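PDB 6AKZ: GlcNAc Inducible Gene 2, GIG2 from Candida albicans, which binds iron and is probably an oxygenase of the DUF1479 family, within the cupin clan, encoded by a gene that N-acetylglucosamine induces. Local coordinates for residues A[88-93]-A[146-151]; A[108-113]-A[128-133]; A[134-139]-A[368-373]. All blocks are in the same frame, centred on the assembly; numbering follows the deposited sequence.

Interaction 1: A[88-93]-A[146-151]; sequences LMIENV and KAIFKA
Apolar packing carries this contact, and Ile148 on helix 143-153 is its hub: Ile90 and Val93 both converge on it from strand 87-91 and the turn that follows. Ile90 meets it with the end of its longer branch. CD1 lies 4.0 Å from Ile148 CG2 and about as far from Ile148 CB, so the methyl rests alongside the branch point, and the two isoleucines slide past each other in opposite directions. Val93 adds one methyl, CG2, at 4.4 Å from Ile148 CG2, a looser touch. The torsions sort the branches: Ile148 CG1 sits between backbone N and carbonyl carbon (chi1 65°), which turns CG2 beside the N, where both partners reach it. Further apolar cover for Ile148 comes from Phe346 and Phe348 of the neighbouring strand and from Phe66.

Hydrogen bonds act around the contact. Val93 O accepts from Asn144 ND2 near the start of the helix, fastening the turn to it, while the backbones of Ile90 and Leu88 pair with Phe346 and Phe348 and fix the strand within its sheet. Inside the helix, Lys150 N bonds to Lys146 O and Ala151 N to Ala147 O, each at 3.0 Å.

Ion pairing is found on the far side of the helix, where Lys146 NZ forms a salt bridge with Asp427.

Helix 143-153 is in this way layered on the large mixed sheet, beside strands 87-91 and 346-350, consistent with the cupin clan to which the family belongs.

Interaction 2: A[108-113]-A[128-133]; sequences EFCKTH and YNVFWS
A cysteine sulfur set against a tyrosine ring is the unusual feature here. Cys110 SG lies 4.8 Å from the centroid of the Tyr128 ring and 48° off the ring normal, an oblique sulfur-aromatic contact whose closest atom is CD2, 3.9 Å from SG. The sulfur is near the CB end of the ring; the hydroxyl at the far end is held by Asn123 N. With SG beside its own backbone N (chi1 -67°), the thiol projects off the helix toward the loop, also reaching Val130 CG1 at 4.3 Å. Val130 turns its other methyl to Phe109: CG2 comes within 3.6 Å of CE1, obliquely to the ring. The Val130 torsion (chi1 61°) divides the two methyls in this way, CG1 to the sulfur and CG2 to the ring.

The C-terminal part of helix 96-112 thereby packs on the link between edge strand 127-128 of the large mixed sheet and helix 134-140. That link bends at once in an inverse gamma turn centred on Asn129, closed by Val130 N to Tyr128 O, and finishes at Ser133, the N-cap of helix 134-140.

His113 lies on the side of the Phe109 ring opposite Val130 CG2. Its ND1 sits 3.5 Å above the ring centre while donating to Phe109 O at 2.9 Å, with that oxygen in the imidazole plane. Thr112 N is a second donor, so two share Phe109 O.

Interaction 3: A[134-139]-A[368-373]; sequences KPQTEA and SVLYYG
The flat carboxamide of Gln136 sits at the end of a side chain whose stem crosses Leu370 obliquely, with Gln136 CG 4.2 Å from Leu370 CD1. Both ends of the amide are engaged. OE1 accepts from Ser133 OG, just before the helix, while NE2 donates to Val130 O and to a water at 3.0 Å. The water lies 2.9 Å from Tyr371 O, placed to bridge helix and strand, though it has more acceptors around it than protons to give. Bonds at OE1 and NE2 alike should fix the rotation of the amide. The chain beyond CG is extended (chi2 163°), which carries the amide past Leu370 to the water.

The apolar core of the contact is Leu370. Its CD1 touches both Ala139 CB, at 3.7 Å, and the Gln136 stem, which are three residues apart on the helix. CG anti to the backbone N (chi1 -177°) drives the leucine out toward the helix. Pro135, on the same helix, packs on Trp102 and Leu106 of helix 96-112.

On another side of the helix, Lys134 NZ meets Glu138 OE2 at 2.7 Å in a salt bridge, approaching from above the carboxylate plane; Lys423 is a second partner of OE2, and Trp102 NE1 bonds to OE1.

The axes of 134-139 and 368-371 pass 10.2 Å apart, a common helix-on-sheet spacing, but at a steep 65°. The strand is an inner one of the large mixed sheet, consistent with a cupin-like core.

Interactions 1 and 3 each set a helix on the large mixed sheet; interaction 2 packs a helix on the loop leading into helix 134-140. Interactions 1 and 3, with centres about 14 Å apart, use successive helices, 143-153 and 134-140, and touch directly: Phe149 CE1 is 3.7 Å from Tyr372 CD2, and Phe149 CE2 is 3.4 Å from Gly373 O. Interaction 2, its centre about 12 Å from that of interaction 3, runs straight into helix 134-140 at Ser133, and Trp132 O lies 3.7 Å from Thr137 OG1. Interactions 1 and 2 do not meet; their nearest atoms are about 13 Å apart. All three lie away from the iron site of His192, Asp194 and His355.

Interaction 1: A[88-93]-A[146-151]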
# COMPACT_ATOMS: atom_id res chain seq x y z
N LEU A 88 -6.17 4.02 9.35
CA LEU A 88 -6.03 4.21 10.80
C LEU A 88 -4.95 5.23 11.09
O LEU A 88 -3.86 5.13 10.55
CB LEU A 88 -5.64 2.87 11.43
CG LEU A 88 -5.38 2.89 12.96
CD1 LEU A 88 -6.63 3.27 13.77
CD2 LEU A 88 -5.00 1.45 13.34
N MET A 89 -5.21 6.13 12.03
CA MET A 89 -4.22 7.00 12.59
C MET A 89 -4.01 6.61 14.06
O MET A 89 -4.96 6.52 14.83
CB MET A 89 -4.66 8.46 12.46
CG MET A 89 -3.75 9.47 13.26
SD MET A 89 -4.39 11.17 13.17
CE MET A 89 -4.10 11.56 11.50
N ILE A 90 -2.79 6.28 14.40
CA ILE A 90 -2.40 5.91 15.78
C ILE A 90 -1.64 7.05 16.36
O ILE A 90 -0.53 7.43 15.86
CB ILE A 90 -1.56 4.65 15.76
CG1 ILE A 90 -2.25 3.51 15.01
CG2 ILE A 90 -1.15 4.26 17.18
CD1 ILE A 90 -1.36 2.31 14.79
N GLU A 91 -2.16 7.65 17.39
CA GLU A 91 -1.51 8.83 17.99
C GLU A 91 -0.45 8.51 19.04
O GLU A 91 -0.53 7.49 19.66
CB GLU A 91 -2.58 9.73 18.58
CG GLU A 91 -3.38 10.36 17.47
CD GLU A 91 -4.12 11.63 17.89
OE1 GLU A 91 -5.12 11.39 18.58
OE2 GLU A 91 -3.72 12.80 17.47
N ASN A 92 0.60 9.32 19.14
CA ASN A 92 1.52 9.26 20.25
C ASN A 92 2.37 7.98 20.24
O ASN A 92 2.69 7.39 21.26
CB ASN A 92 0.77 9.43 21.61
CG ASN A 92 0.05 10.78 21.76
OD1 ASN A 92 0.60 11.84 21.54
ND2 ASN A 92 -1.13 10.73 22.26
N VAL A 93 2.71 7.53 19.05
CA VAL A 93 3.63 6.39 18.90
C VAL A 93 5.05 6.80 19.30
O VAL A 93 5.76 6.02 19.91
CB VAL A 93 3.67 5.95 17.45
CG1 VAL A 93 4.65 4.75 17.34
CG2 VAL A 93 2.22 5.59 17.01
N LYS A 146 7.91 -1.08 15.88
CA LYS A 146 7.76 -2.52 15.70
C LYS A 146 6.39 -3.01 16.23
O LYS A 146 5.76 -3.89 15.66
CB LYS A 146 8.87 -3.27 16.43
CG LYS A 146 10.25 -3.02 15.75
CD LYS A 146 11.32 -3.90 16.44
CE LYS A 146 12.60 -3.90 15.65
NZ LYS A 146 13.63 -4.82 16.17
N ALA A 147 6.01 -2.47 17.36
CA ALA A 147 4.76 -2.83 18.02
C ALA A 147 3.56 -2.57 17.14
O ALA A 147 2.67 -3.44 16.99
CB ALA A 147 4.60 -2.11 19.37
N ILE A 148 3.48 -1.40 16.54
CA ILE A 148 2.29 -1.11 15.72
C ILE A 148 2.26 -1.95 14.47
O ILE A 148 1.19 -2.37 14.05
CB ILE A 148 2.07 0.38 15.36
CG1 ILE A 148 3.17 0.89 14.47
CG2 ILE A 148 1.95 1.22 16.66
CD1 ILE A 148 2.99 2.34 14.04
N PHE A 149 3.39 -2.26 13.89
CA PHE A 149 3.40 -3.20 12.76
C PHE A 149 2.95 -4.60 13.18
O PHE A 149 2.23 -5.25 12.44
CB PHE A 149 4.75 -3.17 12.05
CG PHE A 149 4.88 -2.02 11.11
CD1 PHE A 149 5.28 -0.77 11.56
CD2 PHE A 149 4.50 -2.16 9.77
CE1 PHE A 149 5.36 0.34 10.69
CE2 PHE A 149 4.60 -1.07 8.86
CZ PHE A 149 5.00 0.18 9.32
N LYS A 150 3.37 -5.06 14.37
CA LYS A 150 2.92 -6.35 14.87
C LYS A 150 1.40 -6.33 14.99
O LYS A 150 0.73 -7.25 14.57
CB LYS A 150 3.52 -6.72 16.22
CG LYS A 150 4.95 -7.15 16.23
CD LYS A 150 5.42 -7.37 17.68
CE LYS A 150 6.90 -7.06 17.95
NZ LYS A 150 7.12 -5.98 18.99
N ALA A 151 0.85 -5.25 15.51
CA ALA A 151 -0.61 -5.18 15.74
C ALA A 151 -1.36 -5.15 14.39
O ALA A 151 -2.33 -5.85 14.20
CB ALA A 151 -0.93 -3.95 16.52

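Interaction 2: A[108-113]-A[128-133]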
# COMPACT_ATOMS: atom_id res chain seq x y z
N GLU A 108 19.50 18.23 8.16
CA GLU A 108 20.98 18.32 8.08
C GLU A 108 21.61 17.40 7.04
O GLU A 108 22.58 17.77 6.33
CB GLU A 108 21.60 18.05 9.42
CG GLU A 108 23.13 18.04 9.41
CD GLU A 108 23.70 17.91 10.81
OE1 GLU A 108 23.14 18.62 11.71
OE2 GLU A 108 24.68 17.13 11.00
N PHE A 109 21.16 16.14 7.03
CA PHE A 109 21.66 15.21 6.07
C PHE A 109 21.36 15.74 4.70
O PHE A 109 22.22 15.75 3.85
CB PHE A 109 20.99 13.80 6.24
CG PHE A 109 21.53 12.76 5.29
CD1 PHE A 109 21.09 12.70 3.97
CD2 PHE A 109 22.49 11.84 5.73
CE1 PHE A 109 21.58 11.73 3.13
CE2 PHE A 109 22.99 10.90 4.85
CZ PHE A 109 22.55 10.87 3.55
N CYS A 110 20.13 16.15 4.44
CA CYS A 110 19.79 16.60 3.06
C CYS A 110 20.64 17.83 2.64
O CYS A 110 21.17 17.88 1.53
CB CYS A 110 18.32 16.85 2.91
SG CYS A 110 17.39 15.24 3.07
N LYS A 111 20.86 18.74 3.56
CA LYS A 111 21.66 19.94 3.26
C LYS A 111 23.17 19.67 3.02
O LYS A 111 23.87 20.49 2.42
CB LYS A 111 21.50 20.90 4.44
CG LYS A 111 20.13 21.53 4.50
CD LYS A 111 20.14 22.55 5.60
CE LYS A 111 18.79 23.24 5.70
NZ LYS A 111 18.78 24.10 6.89
N THR A 112 23.67 18.55 3.55
CA THR A 112 25.06 18.16 3.44
C THR A 112 25.26 17.05 2.40
O THR A 112 26.37 16.56 2.22
CB THR A 112 25.67 17.73 4.81
OG1 THR A 112 24.93 16.68 5.38
CG2 THR A 112 25.69 18.91 5.78
N HIS A 113 24.20 16.63 1.72
CA HIS A 113 24.29 15.56 0.73
C HIS A 113 23.37 15.88 -0.40
O HIS A 113 22.32 15.25 -0.55
CB HIS A 113 23.91 14.20 1.34
CG HIS A 113 24.81 13.77 2.43
ND1 HIS A 113 24.58 14.09 3.74
CD2 HIS A 113 25.95 13.06 2.39
CE1 HIS A 113 25.54 13.57 4.48
NE2 HIS A 113 26.40 12.96 3.68
N TYR A 128 12.50 13.84 -0.89
CA TYR A 128 13.97 13.73 -0.71
C TYR A 128 14.38 12.25 -0.77
O TYR A 128 13.88 11.43 0.01
CB TYR A 128 14.32 14.32 0.64
CG TYR A 128 14.08 15.80 0.61
CD1 TYR A 128 12.82 16.34 0.92
CD2 TYR A 128 15.10 16.67 0.23
CE1 TYR A 128 12.60 17.72 0.80
CE2 TYR A 128 14.89 18.04 0.14
CZ TYR A 128 13.65 18.57 0.44
OH TYR A 128 13.43 19.92 0.36
N ASN A 129 15.29 11.91 -1.68
CA ASN A 129 15.64 10.52 -1.98
C ASN A 129 16.74 10.07 -1.03
O ASN A 129 17.87 9.81 -1.46
CB ASN A 129 16.04 10.36 -3.46
CG ASN A 129 14.85 10.50 -4.40
OD1 ASN A 129 13.81 10.99 -4.01
ND2 ASN A 129 14.99 10.01 -5.59
N VAL A 130 16.42 10.09 0.25
CA VAL A 130 17.23 9.58 1.29
C VAL A 130 16.49 8.32 1.78
O VAL A 130 15.28 8.34 2.12
CB VAL A 130 17.52 10.61 2.40
CG1 VAL A 130 16.27 11.13 3.12
CG2 VAL A 130 18.44 10.02 3.44
N PHE A 131 17.22 7.22 1.84
CA PHE A 131 16.64 5.92 2.22
C PHE A 131 17.16 5.29 3.50
O PHE A 131 16.35 4.68 4.25
CB PHE A 131 16.82 4.98 1.04
CG PHE A 131 16.16 5.48 -0.21
CD1 PHE A 131 14.80 5.34 -0.41
CD2 PHE A 131 16.90 6.22 -1.17
CE1 PHE A 131 14.20 5.77 -1.58
CE2 PHE A 131 16.30 6.69 -2.34
CZ PHE A 131 14.93 6.47 -2.54
N TRP A 132 18.49 5.39 3.78
CA TRP A 132 19.16 4.63 4.83
C TRP A 132 19.76 5.47 5.98
O TRP A 132 20.63 5.00 6.75
CB TRP A 132 20.22 3.64 4.22
CG TRP A 132 19.76 2.81 3.02
CD1 TRP A 132 20.25 2.83 1.75
CD2 TRP A 132 18.63 1.92 2.98
NE1 TRP A 132 19.53 1.99 0.91
CE2 TRP A 132 18.52 1.43 1.64
CE3 TRP A 132 17.72 1.47 3.94
CZ2 TRP A 132 17.56 0.52 1.26
CZ3 TRP A 132 16.71 0.55 3.52
CH2 TRP A 132 16.66 0.09 2.22
N SER A 133 19.32 6.72 6.10
CA SER A 133 19.88 7.60 7.13
C SER A 133 19.65 7.06 8.52
O SER A 133 18.72 6.25 8.76
CB SER A 133 19.22 9.02 6.99
OG SER A 133 17.86 9.02 7.38

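Interaction 3: A[134-139]-A[368-373]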
# COMPACT_ATOMS: atom_id res chain seq x y z
N LYS A 134 20.45 7.52 9.49
CA LYS A 134 20.26 7.10 10.84
C LYS A 134 18.82 7.34 11.39
O LYS A 134 18.26 6.47 12.08
CB LYS A 134 21.28 7.79 11.76
CG LYS A 134 21.17 7.36 13.24
CD LYS A 134 21.90 8.39 14.11
CE LYS A 134 22.60 7.76 15.31
NZ LYS A 134 21.98 8.12 16.62
N PRO A 135 18.24 8.55 11.11
CA PRO A 135 16.89 8.70 11.67
C PRO A 135 15.89 7.69 11.08
O PRO A 135 14.97 7.25 11.82
CB PRO A 135 16.50 10.15 11.34
CG PRO A 135 17.75 10.80 10.76
CD PRO A 135 18.79 9.80 10.56
N GLN A 136 16.01 7.39 9.80
CA GLN A 136 15.22 6.36 9.17
C GLN A 136 15.37 4.96 9.79
O GLN A 136 14.37 4.29 10.15
CB GLN A 136 15.41 6.33 7.67
CG GLN A 136 14.76 7.51 6.98
CD GLN A 136 15.31 7.65 5.61
OE1 GLN A 136 16.53 7.88 5.41
NE2 GLN A 136 14.39 7.58 4.61
N THR A 137 16.60 4.56 10.01
CA THR A 137 16.90 3.27 10.59
C THR A 137 16.42 3.24 12.01
O THR A 137 15.73 2.28 12.43
CB THR A 137 18.41 2.93 10.45
OG1 THR A 137 18.70 2.80 9.08
CG2 THR A 137 18.75 1.63 11.11
N GLU A 138 16.63 4.34 12.76
CA GLU A 138 16.11 4.37 14.09
C GLU A 138 14.59 4.37 14.19
O GLU A 138 14.02 3.83 15.12
CB GLU A 138 16.65 5.57 14.90
CG GLU A 138 18.16 5.48 15.17
CD GLU A 138 18.65 6.64 16.04
OE1 GLU A 138 17.90 7.65 16.20
OE2 GLU A 138 19.79 6.52 16.57
N ALA A 139 13.94 5.09 13.29
CA ALA A 139 12.47 5.18 13.27
C ALA A 139 11.83 3.82 12.95
O ALA A 139 10.88 3.33 13.62
CB ALA A 139 12.01 6.26 12.24
N SER A 368 5.69 17.18 6.86
CA SER A 368 6.79 16.24 6.65
C SER A 368 6.46 14.88 7.27
O SER A 368 5.90 14.80 8.37
CB SER A 368 8.01 16.76 7.28
OG SER A 368 8.31 18.08 6.79
N VAL A 369 6.79 13.86 6.48
CA VAL A 369 6.57 12.50 6.87
C VAL A 369 7.72 11.61 6.45
O VAL A 369 8.48 11.89 5.51
CB VAL A 369 5.23 11.93 6.39
CG1 VAL A 369 4.07 12.80 6.81
CG2 VAL A 369 5.21 11.66 4.89
N LEU A 370 7.79 10.48 7.13
CA LEU A 370 8.77 9.43 6.79
C LEU A 370 7.97 8.20 6.40
O LEU A 370 7.22 7.70 7.23
CB LEU A 370 9.60 9.18 8.02
CG LEU A 370 10.79 8.18 8.08
CD1 LEU A 370 11.53 8.58 9.36
CD2 LEU A 370 10.26 6.76 8.24
N TYR A 371 8.06 7.85 5.13
CA TYR A 371 7.30 6.75 4.56
C TYR A 371 7.85 5.42 5.04
O TYR A 371 9.06 5.20 4.99
CB TYR A 371 7.30 6.74 3.04
CG TYR A 371 6.44 7.91 2.49
CD1 TYR A 371 5.08 7.77 2.28
CD2 TYR A 371 7.02 9.15 2.28
CE1 TYR A 371 4.29 8.85 1.84
CE2 TYR A 371 6.23 10.22 1.81
CZ TYR A 371 4.89 10.08 1.61
OH TYR A 371 4.10 11.16 1.19
N TYR A 372 6.94 4.54 5.47
CA TYR A 372 7.28 3.16 5.91
C TYR A 372 6.03 2.33 5.86
O TYR A 372 5.09 2.65 6.59
CB TYR A 372 7.95 3.23 7.32
CG TYR A 372 8.48 1.92 7.83
CD1 TYR A 372 9.18 1.04 6.95
CD2 TYR A 372 8.44 1.61 9.19
CE1 TYR A 372 9.70 -0.16 7.44
CE2 TYR A 372 8.91 0.37 9.65
CZ TYR A 372 9.52 -0.48 8.77
OH TYR A 372 10.01 -1.71 9.17
N GLY A 373 5.99 1.30 4.98
CA GLY A 373 4.89 0.47 4.71
C GLY A 373 5.07 -0.85 5.36
O GLY A 373 6.17 -1.20 5.83
O HOH W 1 11.66 6.49 4.95